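Local structure of iron superoxide dismutase (Trypanosoma cruzi, 2GPC) at residues H75-E80 against W124-K129; T37-A42 against F66-Q71; V168-D173 against V178-N183. The protein probably catalyses the dismutation of superoxide to molecular oxygen and hydrogen peroxide at a single iron ion in each subunit of a dimer. All blocks are in the same frame, centred on the assembly; numbering follows the deposited sequence.

Interaction 1: H75-E80 against W124-K129; sequences HTFYWE and WAWLVK. With FE2 (Fe (II) ion), chain C.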
loop_
_atom_site.group_PDB
_atom_site.type_symbol
_atom_site.label_atom_id
_atom_site.label_comp_id
_atom_site.label_asym_id
_atom_site.label_seq_id
_atom_site.Cartn_x
_atom_site.Cartn_y
_atom_site.Cartn_z
ATOM N N HIS A 75 -9.892 -3.000 10.786
ATOM C CA HIS A 75 -9.559 -1.766 11.502
ATOM C C HIS A 75 -10.107 -1.799 12.919
ATOM O O HIS A 75 -9.408 -1.445 13.855
ATOM C CB HIS A 75 -10.044 -0.519 10.742
ATOM C CG HIS A 75 -9.131 -0.133 9.629
ATOM N ND1 HIS A 75 -9.148 -0.773 8.409
ATOM C CD2 HIS A 75 -8.124 0.768 9.570
ATOM C CE1 HIS A 75 -8.204 -0.269 7.638
ATOM N NE2 HIS A 75 -7.571 0.674 8.312
ATOM N N THR A 76 -11.343 -2.253 13.080
ATOM C CA THR A 76 -11.920 -2.386 14.423
ATOM C C THR A 76 -11.086 -3.340 15.273
ATOM O O THR A 76 -10.786 -3.046 16.428
ATOM C CB THR A 76 -13.402 -2.814 14.357
ATOM O OG1 THR A 76 -14.201 -1.714 13.897
ATOM C CG2 THR A 76 -13.961 -3.100 15.757
ATOM N N PHE A 77 -10.680 -4.464 14.693
ATOM C CA PHE A 77 -9.844 -5.438 15.399
ATOM C C PHE A 77 -8.471 -4.865 15.754
ATOM O O PHE A 77 -7.884 -5.214 16.776
ATOM C CB PHE A 77 -9.687 -6.712 14.563
ATOM C CG PHE A 77 -9.330 -7.910 15.370
ATOM C CD1 PHE A 77 -10.316 -8.760 15.854
ATOM C CD2 PHE A 77 -8.004 -8.183 15.674
ATOM C CE1 PHE A 77 -9.976 -9.873 16.636
ATOM C CE2 PHE A 77 -7.661 -9.286 16.450
ATOM C CZ PHE A 77 -8.644 -10.124 16.936
ATOM N N TYR A 78 -7.982 -3.979 14.895
ATOM C CA TYR A 78 -6.707 -3.288 15.088
ATOM C C TYR A 78 -6.742 -2.325 16.293
ATOM O O TYR A 78 -5.831 -2.344 17.126
ATOM C CB TYR A 78 -6.362 -2.539 13.805
ATOM C CG TYR A 78 -5.200 -1.575 13.867
ATOM C CD1 TYR A 78 -3.913 -2.000 14.207
ATOM C CD2 TYR A 78 -5.380 -0.245 13.538
ATOM C CE1 TYR A 78 -2.836 -1.096 14.215
ATOM C CE2 TYR A 78 -4.333 0.661 13.561
ATOM C CZ TYR A 78 -3.060 0.232 13.899
ATOM O OH TYR A 78 -2.040 1.157 13.902
ATOM N N TRP A 79 -7.791 -1.510 16.397
ATOM C CA TRP A 79 -7.918 -0.607 17.547
ATOM C C TRP A 79 -8.080 -1.400 18.851
ATOM O O TRP A 79 -7.524 -1.021 19.888
ATOM C CB TRP A 79 -9.095 0.369 17.403
ATOM C CG TRP A 79 -9.181 1.100 16.106
ATOM C CD1 TRP A 79 -10.249 1.133 15.259
ATOM C CD2 TRP A 79 -8.187 1.954 15.527
ATOM N NE1 TRP A 79 -9.973 1.934 14.178
ATOM C CE2 TRP A 79 -8.716 2.456 14.322
ATOM C CE3 TRP A 79 -6.904 2.352 15.906
ATOM C CZ2 TRP A 79 -7.999 3.322 13.487
ATOM C CZ3 TRP A 79 -6.192 3.207 15.073
ATOM C CH2 TRP A 79 -6.742 3.678 13.885
ATOM N N GLU A 80 -8.809 -2.510 18.790
ATOM C CA GLU A 80 -9.017 -3.375 19.952
ATOM C C GLU A 80 -7.735 -4.124 20.344
ATOM O O GLU A 80 -7.616 -4.602 21.470
ATOM C CB GLU A 80 -10.154 -4.361 19.675
ATOM C CG GLU A 80 -11.503 -3.674 19.540
ATOM C CD GLU A 80 -12.636 -4.591 19.117
ATOM O OE1 GLU A 80 -13.794 -4.169 19.275
ATOM O OE2 GLU A 80 -12.388 -5.720 18.627
ATOM N N TRP A 124 -1.469 -6.541 6.506
ATOM C CA TRP A 124 -1.865 -6.768 7.903
ATOM C C TRP A 124 -1.043 -7.936 8.442
ATOM O O TRP A 124 -0.925 -8.975 7.786
ATOM C CB TRP A 124 -3.346 -7.157 7.989
ATOM C CG TRP A 124 -4.315 -6.131 7.520
ATOM C CD1 TRP A 124 -4.814 -5.984 6.268
ATOM C CD2 TRP A 124 -4.904 -5.096 8.312
ATOM N NE1 TRP A 124 -5.673 -4.914 6.225
ATOM C CE2 TRP A 124 -5.746 -4.350 7.469
ATOM C CE3 TRP A 124 -4.808 -4.728 9.661
ATOM C CZ2 TRP A 124 -6.488 -3.256 7.919
ATOM C CZ3 TRP A 124 -5.543 -3.646 10.108
ATOM C CH2 TRP A 124 -6.372 -2.918 9.234
ATOM N N ALA A 125 -0.470 -7.766 9.623
ATOM C CA ALA A 125 0.238 -8.835 10.296
ATOM C C ALA A 125 -0.693 -9.345 11.396
ATOM O O ALA A 125 -1.281 -8.541 12.105
ATOM C CB ALA A 125 1.542 -8.323 10.881
ATOM N N TRP A 126 -0.838 -10.665 11.501
ATOM C CA TRP A 126 -1.740 -11.301 12.473
ATOM C C TRP A 126 -1.051 -12.323 13.365
ATOM O O TRP A 126 -0.092 -12.994 12.954
ATOM C CB TRP A 126 -2.893 -12.044 11.767
ATOM C CG TRP A 126 -3.761 -11.196 10.898
ATOM C CD1 TRP A 126 -3.517 -10.844 9.606
ATOM C CD2 TRP A 126 -5.020 -10.600 11.243
ATOM N NE1 TRP A 126 -4.534 -10.055 9.133
ATOM C CE2 TRP A 126 -5.474 -9.900 10.114
ATOM C CE3 TRP A 126 -5.815 -10.591 12.396
ATOM C CZ2 TRP A 126 -6.672 -9.183 10.104
ATOM C CZ3 TRP A 126 -7.017 -9.886 12.376
ATOM C CH2 TRP A 126 -7.423 -9.190 11.244
ATOM N N LEU A 127 -1.560 -12.433 14.595
ATOM C CA LEU A 127 -1.448 -13.636 15.398
ATOM C C LEU A 127 -2.819 -14.291 15.332
ATOM O O LEU A 127 -3.834 -13.628 15.555
ATOM C CB LEU A 127 -1.108 -13.305 16.855
ATOM C CG LEU A 127 -1.030 -14.488 17.830
ATOM C CD1 LEU A 127 0.075 -15.468 17.420
ATOM C CD2 LEU A 127 -0.824 -13.994 19.256
ATOM N N VAL A 128 -2.849 -15.582 15.017
ATOM C CA VAL A 128 -4.088 -16.351 14.965
ATOM C C VAL A 128 -3.922 -17.656 15.739
ATOM O O VAL A 128 -2.807 -18.104 15.983
ATOM C CB VAL A 128 -4.523 -16.689 13.497
ATOM C CG1 VAL A 128 -4.787 -15.414 12.682
ATOM C CG2 VAL A 128 -3.507 -17.577 12.803
ATOM N N LYS A 129 -5.040 -18.255 16.117
ATOM C CA LYS A 129 -5.067 -19.611 16.630
ATOM C C LYS A 129 -5.710 -20.464 15.550
ATOM O O LYS A 129 -6.836 -20.190 15.138
ATOM C CB LYS A 129 -5.881 -19.671 17.926
ATOM C CG LYS A 129 -6.048 -21.072 18.525
ATOM C CD LYS A 129 -6.589 -20.948 19.954
ATOM C CE LYS A 129 -6.410 -22.180 20.795
ATOM N NZ LYS A 129 -6.954 -21.922 22.180
HETATM FE FE FE2 C . -5.570 1.219 7.958
HETATM O O HOH W 1 -5.438 -0.466 6.445
#

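Interaction 2: T37-A42 against F66-Q71; sequences TKLNAA and FNLAAQ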
loop_
_atom_site.group_PDB
_atom_site.type_symbol
_atom_site.label_atom_id
_atom_site.label_comp_id
_atom_site.label_asym_id
_atom_site.label_seq_id
_atom_site.Cartn_x
_atom_site.Cartn_y
_atom_site.Cartn_z
ATOM N N THR A 37 -18.711 4.612 5.056
ATOM C CA THR A 37 -19.472 5.452 4.139
ATOM C C THR A 37 -19.642 4.765 2.776
ATOM O O THR A 37 -20.754 4.661 2.260
ATOM C CB THR A 37 -18.774 6.821 3.997
ATOM O OG1 THR A 37 -18.790 7.488 5.268
ATOM C CG2 THR A 37 -19.528 7.758 3.026
ATOM N N LYS A 38 -18.547 4.245 2.234
ATOM C CA LYS A 38 -18.555 3.574 0.934
ATOM C C LYS A 38 -19.411 2.302 0.935
ATOM O O LYS A 38 -20.111 2.025 -0.034
ATOM C CB LYS A 38 -17.119 3.265 0.474
ATOM C CG LYS A 38 -16.365 4.494 -0.047
ATOM C CD LYS A 38 -14.931 4.175 -0.502
ATOM C CE LYS A 38 -13.928 4.286 0.648
ATOM N NZ LYS A 38 -12.517 4.468 0.200
ATOM N N LEU A 39 -19.386 1.548 2.028
ATOM C CA LEU A 39 -20.197 0.324 2.125
ATOM C C LEU A 39 -21.704 0.636 2.211
ATOM O O LEU A 39 -22.527 -0.076 1.637
ATOM C CB LEU A 39 -19.780 -0.507 3.341
ATOM C CG LEU A 39 -20.476 -1.873 3.473
ATOM C CD1 LEU A 39 -20.294 -2.710 2.199
ATOM C CD2 LEU A 39 -19.970 -2.628 4.686
ATOM N N ASN A 40 -22.046 1.676 2.960
ATOM C CA ASN A 40 -23.416 2.179 3.037
ATOM C C ASN A 40 -23.937 2.647 1.667
ATOM O O ASN A 40 -25.070 2.351 1.298
ATOM C CB ASN A 40 -23.517 3.296 4.085
ATOM C CG ASN A 40 -23.652 2.761 5.508
ATOM O OD1 ASN A 40 -24.226 1.693 5.732
ATOM N ND2 ASN A 40 -23.106 3.488 6.470
ATOM N N ALA A 41 -23.101 3.335 0.896
ATOM C CA ALA A 41 -23.465 3.711 -0.457
ATOM C C ALA A 41 -23.679 2.455 -1.296
ATOM O O ALA A 41 -24.660 2.358 -2.015
ATOM C CB ALA A 41 -22.407 4.597 -1.078
ATOM N N ALA A 42 -22.777 1.482 -1.185
ATOM C CA ALA A 42 -22.894 0.253 -1.959
ATOM C C ALA A 42 -24.165 -0.534 -1.627
ATOM O O ALA A 42 -24.745 -1.169 -2.503
ATOM C CB ALA A 42 -21.665 -0.622 -1.762
ATOM N N PHE A 66 -16.169 -6.909 -0.828
ATOM C CA PHE A 66 -15.380 -7.615 0.180
ATOM C C PHE A 66 -14.361 -6.666 0.817
ATOM O O PHE A 66 -14.268 -6.603 2.032
ATOM C CB PHE A 66 -14.658 -8.823 -0.425
ATOM C CG PHE A 66 -13.658 -9.452 0.503
ATOM C CD1 PHE A 66 -14.031 -10.488 1.347
ATOM C CD2 PHE A 66 -12.352 -8.991 0.552
ATOM C CE1 PHE A 66 -13.106 -11.060 2.198
ATOM C CE2 PHE A 66 -11.435 -9.564 1.400
ATOM C CZ PHE A 66 -11.816 -10.583 2.233
ATOM N N ASN A 67 -13.616 -5.932 -0.005
ATOM C CA ASN A 67 -12.562 -5.047 0.502
ATOM C C ASN A 67 -13.076 -4.029 1.534
ATOM O O ASN A 67 -12.396 -3.745 2.519
ATOM C CB ASN A 67 -11.853 -4.299 -0.637
ATOM C CG ASN A 67 -11.105 -5.221 -1.604
ATOM O OD1 ASN A 67 -10.793 -6.389 -1.297
ATOM N ND2 ASN A 67 -10.789 -4.678 -2.791
ATOM N N LEU A 68 -14.268 -3.479 1.300
ATOM C CA LEU A 68 -14.852 -2.509 2.206
ATOM C C LEU A 68 -15.211 -3.155 3.546
ATOM O O LEU A 68 -14.819 -2.660 4.583
ATOM C CB LEU A 68 -16.098 -1.853 1.589
ATOM C CG LEU A 68 -15.875 -1.020 0.316
ATOM C CD1 LEU A 68 -17.211 -0.554 -0.269
ATOM C CD2 LEU A 68 -14.946 0.155 0.581
ATOM N N ALA A 69 -15.951 -4.260 3.514
ATOM C CA ALA A 69 -16.361 -4.947 4.745
ATOM C C ALA A 69 -15.152 -5.469 5.522
ATOM O O ALA A 69 -15.081 -5.349 6.740
ATOM C CB ALA A 69 -17.302 -6.098 4.418
ATOM N N ALA A 70 -14.199 -6.048 4.809
ATOM C CA ALA A 70 -13.004 -6.598 5.447
ATOM C C ALA A 70 -12.155 -5.513 6.087
ATOM O O ALA A 70 -11.612 -5.713 7.168
ATOM C CB ALA A 70 -12.187 -7.383 4.458
ATOM N N GLN A 71 -12.036 -4.368 5.427
ATOM C CA GLN A 71 -11.256 -3.266 5.975
ATOM C C GLN A 71 -11.926 -2.714 7.225
ATOM O O GLN A 71 -11.252 -2.311 8.156
ATOM C CB GLN A 71 -11.035 -2.153 4.953
ATOM C CG GLN A 71 -9.992 -2.485 3.881
ATOM C CD GLN A 71 -8.586 -2.587 4.433
ATOM O OE1 GLN A 71 -8.217 -3.617 4.979
ATOM N NE2 GLN A 71 -7.799 -1.520 4.294
#

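Interaction 3: V168-D173 against V178-N183; sequences VDYKND and VQTFWN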
loop_
_atom_site.group_PDB
_atom_site.type_symbol
_atom_site.label_atom_id
_atom_site.label_comp_id
_atom_site.label_asym_id
_atom_site.label_seq_id
_atom_site.Cartn_x
_atom_site.Cartn_y
_atom_site.Cartn_z
ATOM N N VAL A 168 2.172 9.281 8.938
ATOM C CA VAL A 168 2.061 10.578 9.591
ATOM C C VAL A 168 3.114 10.730 10.686
ATOM O O VAL A 168 3.799 11.758 10.762
ATOM C CB VAL A 168 0.632 10.789 10.152
ATOM C CG1 VAL A 168 0.510 12.123 10.869
ATOM C CG2 VAL A 168 -0.392 10.648 9.033
ATOM N N ASP A 169 3.282 9.696 11.509
ATOM C CA ASP A 169 4.198 9.779 12.649
ATOM C C ASP A 169 5.605 9.268 12.333
ATOM O O ASP A 169 6.581 9.751 12.914
ATOM C CB ASP A 169 3.668 8.953 13.818
ATOM C CG ASP A 169 2.562 9.630 14.577
ATOM O OD1 ASP A 169 2.101 10.740 14.199
ATOM O OD2 ASP A 169 2.093 9.105 15.604
ATOM N N TYR A 170 5.695 8.284 11.442
ATOM C CA TYR A 170 6.918 7.505 11.252
ATOM C C TYR A 170 7.503 7.637 9.848
ATOM O O TYR A 170 8.613 7.180 9.604
ATOM C CB TYR A 170 6.649 6.025 11.591
ATOM C CG TYR A 170 6.398 5.849 13.059
ATOM C CD1 TYR A 170 7.458 5.616 13.940
ATOM C CD2 TYR A 170 5.119 5.987 13.584
ATOM C CE1 TYR A 170 7.240 5.499 15.300
ATOM C CE2 TYR A 170 4.891 5.875 14.945
ATOM C CZ TYR A 170 5.961 5.632 15.795
ATOM O OH TYR A 170 5.753 5.535 17.144
ATOM N N LYS A 171 6.767 8.287 8.951
ATOM C CA LYS A 171 7.108 8.327 7.530
ATOM C C LYS A 171 7.438 6.904 7.054
ATOM O O LYS A 171 6.661 5.992 7.279
ATOM C CB LYS A 171 8.234 9.348 7.271
ATOM C CG LYS A 171 7.841 10.804 7.579
ATOM C CD LYS A 171 8.801 11.476 8.554
ATOM C CE LYS A 171 8.388 12.922 8.862
ATOM N NZ LYS A 171 8.561 13.221 10.318
ATOM N N ASN A 172 8.583 6.710 6.406
ATOM C CA ASN A 172 8.975 5.401 5.851
ATOM C C ASN A 172 9.391 4.347 6.880
ATOM O O ASN A 172 9.570 3.183 6.523
ATOM C CB ASN A 172 10.158 5.581 4.901
ATOM C CG ASN A 172 11.385 6.121 5.615
ATOM O OD1 ASN A 172 12.342 5.386 5.914
ATOM N ND2 ASN A 172 11.354 7.402 5.911
ATOM N N ASP A 173 9.562 4.753 8.140
ATOM C CA ASP A 173 10.171 3.896 9.153
ATOM C C ASP A 173 9.143 2.971 9.796
ATOM O O ASP A 173 8.725 3.163 10.950
ATOM C CB ASP A 173 10.885 4.748 10.212
ATOM C CG ASP A 173 11.923 3.963 11.001
ATOM O OD1 ASP A 173 11.893 2.705 11.001
ATOM O OD2 ASP A 173 12.802 4.531 11.668
ATOM N N VAL A 178 6.467 -0.514 14.242
ATOM C CA VAL A 178 6.207 -1.839 14.797
ATOM C C VAL A 178 6.762 -1.952 16.212
ATOM O O VAL A 178 6.143 -2.583 17.061
ATOM C CB VAL A 178 6.743 -2.964 13.873
ATOM C CG1 VAL A 178 6.721 -4.344 14.569
ATOM C CG2 VAL A 178 5.911 -3.008 12.612
ATOM N N GLN A 179 7.912 -1.337 16.477
ATOM C CA GLN A 179 8.436 -1.289 17.846
ATOM C C GLN A 179 7.420 -0.608 18.771
ATOM O O GLN A 179 7.178 -1.066 19.887
ATOM C CB GLN A 179 9.815 -0.601 17.897
ATOM C CG GLN A 179 10.967 -1.508 17.371
ATOM C CD GLN A 179 10.960 -2.928 17.985
ATOM O OE1 GLN A 179 11.157 -3.081 19.186
ATOM N NE2 GLN A 179 10.724 -3.950 17.162
ATOM N N THR A 180 6.803 0.468 18.281
ATOM C CA THR A 180 5.745 1.162 19.014
ATOM C C THR A 180 4.519 0.273 19.229
ATOM O O THR A 180 3.926 0.284 20.309
ATOM C CB THR A 180 5.360 2.456 18.266
ATOM O OG1 THR A 180 6.320 3.476 18.556
ATOM C CG2 THR A 180 4.033 3.029 18.743
ATOM N N PHE A 181 4.136 -0.486 18.208
ATOM C CA PHE A 181 3.007 -1.411 18.324
ATOM C C PHE A 181 3.240 -2.336 19.508
ATOM O O PHE A 181 2.322 -2.580 20.297
ATOM C CB PHE A 181 2.810 -2.213 17.021
ATOM C CG PHE A 181 1.694 -3.217 17.086
ATOM C CD1 PHE A 181 0.376 -2.819 16.921
ATOM C CD2 PHE A 181 1.961 -4.558 17.322
ATOM C CE1 PHE A 181 -0.663 -3.748 16.984
ATOM C CE2 PHE A 181 0.931 -5.494 17.383
ATOM C CZ PHE A 181 -0.389 -5.079 17.213
ATOM N N TRP A 182 4.467 -2.818 19.673
ATOM C CA TRP A 182 4.763 -3.727 20.783
ATOM C C TRP A 182 4.540 -3.059 22.132
ATOM O O TRP A 182 4.152 -3.725 23.093
ATOM C CB TRP A 182 6.180 -4.305 20.702
ATOM C CG TRP A 182 6.368 -5.301 19.597
ATOM C CD1 TRP A 182 7.227 -5.196 18.549
ATOM C CD2 TRP A 182 5.686 -6.553 19.435
ATOM N NE1 TRP A 182 7.124 -6.302 17.743
ATOM C CE2 TRP A 182 6.184 -7.150 18.263
ATOM C CE3 TRP A 182 4.699 -7.233 20.167
ATOM C CZ2 TRP A 182 5.732 -8.382 17.800
ATOM C CZ3 TRP A 182 4.253 -8.454 19.710
ATOM C CH2 TRP A 182 4.770 -9.018 18.532
ATOM N N ASN A 183 4.767 -1.755 22.203
ATOM C CA ASN A 183 4.560 -1.007 23.439
ATOM C C ASN A 183 3.092 -0.785 23.774
ATOM O O ASN A 183 2.788 -0.345 24.874
ATOM C CB ASN A 183 5.270 0.357 23.384
ATOM C CG ASN A 183 6.775 0.243 23.464
ATOM O OD1 ASN A 183 7.499 1.169 23.076
ATOM N ND2 ASN A 183 7.261 -0.877 23.978
#

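Interaction 1: H75-E80 against W124-K129
W124 and H75 make the central contact of this helix-to-strand packing in the iron/manganese superoxide dismutase fold, where helix 63-80 of the alpha-hairpin domain meets strand 123-130 of the three-stranded antiparallel sheet. The pair is a T-shaped stack: the six-membered ring of W124 turns its edge to one face of the H75 imidazole, with the planes at 90° and the centroids 4.9 Å apart. CH2 of W124 sits over that face and CZ2 lies 3.5 Å from H75 CE1. H75 is held from two more sides, because ND1 is hydrogen-bonded to Q71 O, one turn back, and NE2 binds the iron. H27, D160 and H164 complete the protein ligands, and a water also binds the metal. The indole NE1 of W124 is itself tied to Q71 OE1, consistent with Q71 having a part in orienting both rings. Further along the strand, F77, its CG anti to the backbone N (chi1 -158°), meets W126 obliquely, with planes at 47° and W126 CZ3 3.8 Å from F77 CD2. W126 NE1 is hydrogen-bonded to T141 OG1 on strand 135-142. The indole of W124 also reaches the stem of Y78, where CZ3 approaches Y78 CB at 3.9 Å.

Interaction 2: T37-A42 against F66-Q71
This is an apolar helix-helix contact, in which L68 packs against K38 and L39 at the end of the alpha-hairpin domain away from the sheet. The hairpin pairs helix 21-44 with helix 63-80, and here the short segments run in broadly opposed directions but strongly splayed, at 136°, with axes 9.4 Å apart at closest approach. L68 has the most surface buried by the contact, and its two methyl groups divide the work. CD1 lies against the opposing backbone, 3.8 Å from L39 N, while CD2 rests 3.8 Å from K38 CB. The leucine and lysine side chains cross at about a right angle. K38 thus contributes the aliphatic part of its chain, which bends at chi3 (-89°) with CD still touching L68 CD2; only the amine end leads off. On the more buried side the backbones come near enough for L39 CB and L68 CB to stand 4.3 Å apart. L39 swings CG anti to its own N, chi1 -175°, and sends CD2 toward the small side chain of A69. Helix 54-60 covers this side through I54 on L39 and through I57 and I58 on A69, while I65 and I72 of helix 63-80 add further contacts to L39. The leucine methyl CD2 of L39 comes within 4.3 Å of A69 CA and 4.4 Å of A69 CB.

Interaction 3: V168-D173 against V178-N183
Y170 and T180 meet through their hydroxyls, and this polar contact carries the interaction. T180 OG1 donates a short hydrogen bond of 2.6 Å to Y170 OH, which is also hydrogen-bonded to G18 O. The phenol oxygen therefore has two partners and links the chain near G18 to helix 174-184. T180 places OG1 beside its own backbone N, chi1 -80°, which leaves this oxygen facing the phenol hydroxyl.

Van der Waals contact is slight and gathers round the same oxygen. CB and CG2 of T180 lie 3.3 and 3.4 Å from Y170 OH, and the two side chains approach each other obliquely. The Y170 side chain also touches A176 and Y177, earlier on helix 174-184 than T180.

A backbone bond closes the turn between the helices, and a side-chain cap starts the second one. The arrangement is two helices joined by a tight turn in the C-terminal domain of the iron/manganese superoxide dismutase fold: helix 167-170 stops, a type II' beta turn runs from Y170 to D173, and helix 174-184 begins. K171 leaves the helical conformation with positive phi, 47°, and D173 N bonds to Y170 O at 3.0 Å. D173 is the N-cap of the following helix, its OD1 accepting a hydrogen bond from A176 N. T180 stands farther along that helix, where W182 N bonds to V178 O at 3.1 Å.

The 168-173 segment packs against the second subunit: V168 touches Y167 of that subunit, K171 touches its L26, and N172 its K30.

The three contacts follow one another along the chain: interaction 2 closes before interaction 1 opens, and interaction 3 comes last. Interactions 1 and 2 share helix 63-80 and have centres about 18 Å apart; Q71 lies in the 66-71 segment yet reaches W124, tying the hairpin to the sheet. Interaction 1 has its centre about 3 Å from that of the chain and spans the two domains. Interaction 3, wholly in the C-terminal domain, has its centre about 16 Å from that of interaction 1 and about 27 Å from that of interaction 2. Other residues of the segments of interactions 2 and 3 touch the second subunit, while the buried interaction 1 holds a metal ligand.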